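Local coordinates for putative secreted protein (Streptomyces sp. SirexAA-E, PDB 4PEY) that hydrolyses laminarin and laminarioligosaccharides as a secreted exo-beta-1,3-glucanase, releasing glucose and laminaribiose, at residues Y461-Q466 with P504-Q509. The protein carries 1 engineered substitution. Numbering follows the deposited sequence.
With BGC (beta-D-glucopyranose), chain B; BGC (beta-D-glucopyranose), chain C.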
loop_
_atom_site.group_PDB
_atom_site.type_symbol
_atom_site.label_atom_id
_atom_site.label_comp_id
_atom_site.label_asym_id
_atom_site.label_seq_id
_atom_site.Cartn_x
_atom_site.Cartn_y
_atom_site.Cartn_z
ATOM N N TYR A 461 -15.723 8.551 -9.293
ATOM C CA TYR A 461 -16.391 9.856 -9.200
ATOM C C TYR A 461 -17.131 10.211 -10.486
ATOM O O TYR A 461 -18.033 11.064 -10.482
ATOM C CB TYR A 461 -15.396 10.984 -8.910
ATOM C CG TYR A 461 -14.579 10.854 -7.651
ATOM C CD1 TYR A 461 -14.932 9.961 -6.642
ATOM C CD2 TYR A 461 -13.449 11.642 -7.467
ATOM C CE1 TYR A 461 -14.169 9.856 -5.481
ATOM C CE2 TYR A 461 -12.687 11.547 -6.318
ATOM C CZ TYR A 461 -13.050 10.655 -5.331
ATOM O OH TYR A 461 -12.289 10.563 -4.191
ATOM N N ASP A 462 -16.725 9.584 -11.587
ATOM C CA ASP A 462 -17.070 10.101 -12.906
ATOM C C ASP A 462 -18.097 9.262 -13.668
ATOM O O ASP A 462 -18.260 9.417 -14.881
ATOM C CB ASP A 462 -15.791 10.294 -13.747
ATOM C CG ASP A 462 -14.882 9.065 -13.781
ATOM O OD1 ASP A 462 -15.146 8.062 -13.087
ATOM O OD2 ASP A 462 -13.866 9.128 -14.506
ATOM N N ALA A 463 -18.818 8.410 -12.950
ATOM C CA ALA A 463 -19.959 7.717 -13.538
ATOM C C ALA A 463 -20.927 8.765 -14.080
ATOM O O ALA A 463 -21.342 9.660 -13.347
ATOM C CB ALA A 463 -20.640 6.830 -12.509
ATOM N N PRO A 464 -21.278 8.673 -15.371
ATOM C CA PRO A 464 -22.073 9.761 -15.959
ATOM C C PRO A 464 -23.543 9.746 -15.544
ATOM O O PRO A 464 -24.189 10.801 -15.520
ATOM C CB PRO A 464 -21.929 9.525 -17.470
ATOM C CG PRO A 464 -21.579 8.090 -17.615
ATOM C CD PRO A 464 -20.765 7.738 -16.390
ATOM N N ASP A 465 -24.064 8.563 -15.235
ATOM C CA ASP A 465 -25.462 8.426 -14.859
ATOM C C ASP A 465 -25.682 7.076 -14.191
ATOM O O ASP A 465 -24.762 6.252 -14.111
ATOM C CB ASP A 465 -26.392 8.606 -16.075
ATOM C CG ASP A 465 -26.032 7.699 -17.249
ATOM O OD1 ASP A 465 -26.178 8.155 -18.407
ATOM O OD2 ASP A 465 -25.625 6.539 -17.038
ATOM N N GLN A 466 -26.895 6.865 -13.690
ATOM C CA GLN A 466 -27.232 5.636 -12.988
ATOM C C GLN A 466 -27.055 4.398 -13.873
ATOM O O GLN A 466 -26.529 3.375 -13.425
ATOM C CB GLN A 466 -28.665 5.709 -12.468
ATOM C CG GLN A 466 -28.979 4.656 -11.426
ATOM C CD GLN A 466 -28.195 4.886 -10.146
ATOM O OE1 GLN A 466 -28.276 5.965 -9.553
ATOM N NE2 GLN A 466 -27.406 3.882 -9.726
ATOM N N PRO A 504 -24.379 13.916 -9.160
ATOM C CA PRO A 504 -24.637 13.671 -7.735
ATOM C C PRO A 504 -26.030 13.128 -7.435
ATOM O O PRO A 504 -26.343 12.914 -6.262
ATOM C CB PRO A 504 -24.435 15.055 -7.097
ATOM C CG PRO A 504 -24.666 16.020 -8.206
ATOM C CD PRO A 504 -24.165 15.343 -9.450
ATOM N N ASP A 505 -26.845 12.886 -8.459
ATOM C CA ASP A 505 -28.135 12.231 -8.243
ATOM C C ASP A 505 -28.015 10.709 -8.171
ATOM O O ASP A 505 -28.984 10.014 -7.852
ATOM C CB ASP A 505 -29.126 12.610 -9.336
ATOM C CG ASP A 505 -29.475 14.074 -9.312
ATOM O OD1 ASP A 505 -29.426 14.673 -8.216
ATOM O OD2 ASP A 505 -29.799 14.624 -10.383
ATOM N N ILE A 506 -26.824 10.197 -8.457
ATOM C CA ILE A 506 -26.586 8.759 -8.463
ATOM C C ILE A 506 -26.757 8.128 -7.078
ATOM O O ILE A 506 -26.518 8.765 -6.040
ATOM C CB ILE A 506 -25.176 8.464 -9.049
ATOM C CG1 ILE A 506 -25.233 8.630 -10.573
ATOM C CG2 ILE A 506 -24.660 7.053 -8.698
ATOM C CD1 ILE A 506 -23.897 8.554 -11.269
ATOM N N ARG A 507 -27.227 6.886 -7.082
ATOM C CA ARG A 507 -27.321 6.054 -5.891
ATOM C C ARG A 507 -26.432 4.819 -6.025
ATOM O O ARG A 507 -26.403 4.168 -7.075
ATOM C CB ARG A 507 -28.768 5.620 -5.650
ATOM C CG ARG A 507 -29.672 6.772 -5.253
ATOM C CD ARG A 507 -29.211 7.391 -3.940
ATOM N NE ARG A 507 -30.068 8.492 -3.503
ATOM C CZ ARG A 507 -29.796 9.785 -3.671
ATOM N NH1 ARG A 507 -28.670 10.176 -4.266
ATOM N NH2 ARG A 507 -30.650 10.698 -3.219
ATOM N N GLN A 508 -25.719 4.509 -4.947
ATOM C CA GLN A 508 -24.887 3.314 -4.846
ATOM C C GLN A 508 -25.605 2.388 -3.876
ATOM O O GLN A 508 -25.808 2.766 -2.730
ATOM C CB GLN A 508 -23.486 3.677 -4.340
ATOM C CG GLN A 508 -22.568 2.491 -4.034
ATOM C CD GLN A 508 -21.933 1.881 -5.277
ATOM O OE1 GLN A 508 -21.771 2.545 -6.309
ATOM N NE2 GLN A 508 -21.564 0.609 -5.182
ATOM N N GLN A 509 -26.034 1.204 -4.312
ATOM C CA GLN A 509 -26.881 0.397 -3.431
ATOM C C GLN A 509 -26.169 0.034 -2.125
ATOM O O GLN A 509 -26.766 0.093 -1.045
ATOM C CB GLN A 509 -27.351 -0.870 -4.141
ATOM C CG GLN A 509 -28.495 -1.571 -3.449
ATOM C CD GLN A 509 -29.344 -2.391 -4.418
ATOM O OE1 GLN A 509 -29.602 -1.980 -5.552
ATOM N NE2 GLN A 509 -29.782 -3.548 -3.971
HETATM C C2 BGC B . -11.484 12.695 0.218
HETATM C C3 BGC B . -11.012 12.750 -1.229
HETATM C C4 BGC B . -12.142 13.240 -2.121
HETATM C C5 BGC B . -12.665 14.564 -1.592
HETATM C C6 BGC B . -13.801 15.072 -2.470
HETATM C C1 BGC B . -12.143 14.000 0.649
HETATM O O2 BGC B . -10.364 12.467 1.047
HETATM O O3 BGC B . -10.641 11.390 -1.546
HETATM O O4 BGC B . -11.664 13.360 -3.448
HETATM O O5 BGC B . -13.149 14.373 -0.274
HETATM O O6 BGC B . -14.228 16.333 -1.996
HETATM C C2 BGC C . -9.254 9.839 -2.710
HETATM C C3 BGC C . -8.061 9.713 -3.653
HETATM C C4 BGC C . -8.025 10.905 -4.596
HETATM C C5 BGC C . -7.993 12.193 -3.790
HETATM C C6 BGC C . -7.919 13.405 -4.705
HETATM C C1 BGC C . -9.348 11.233 -2.084
HETATM O O2 BGC C . -9.158 8.845 -1.700
HETATM O O3 BGC C . -8.175 8.527 -4.411
HETATM O O4 BGC C . -6.908 10.826 -5.452
HETATM O O5 BGC C . -9.184 12.264 -3.040
HETATM O O6 BGC C . -9.150 13.562 -5.374
HETATM O O HOH W 1 -30.198 7.868 -9.270
#
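From the substrate site of this family 55 glucanase, the loop 461-466 leads away at Y461, and its far end is joined to the short strand 507-508 by Q466, whose amide pairs with both backbone polar groups of R507. OE1 of Q466 takes the N-H of R507 on a lone pair (2.8 Å, 172° at the hydrogen), and NE2 of Q466 donates a hydrogen bond to O of R507, in the carbonyl plane, also at 2.8 Å. With CG of Q466 anti to the backbone N (chi1 -165°), the bend at chi2 (67°) turns the amide alongside the backbone of R507, facing its N-H and C=O. A water adds a second donor to OE1 of Q466, at 2.7 Å, and also donates to O of D505. Next to these bonds CD1 of I506 lies against the loop backbone, 3.5 Å from O of A463 and 3.7 Å from C of D465, and touches CB of A463 at 3.9 Å. At the start of the loop, Y461 OH is 3.0 Å from O4 of the chain B glucose. A leucine in place of Q466 would probably leave N and O of R507 without these mates. Two bonds of opposite polarity fix the amide's flip as well as its position.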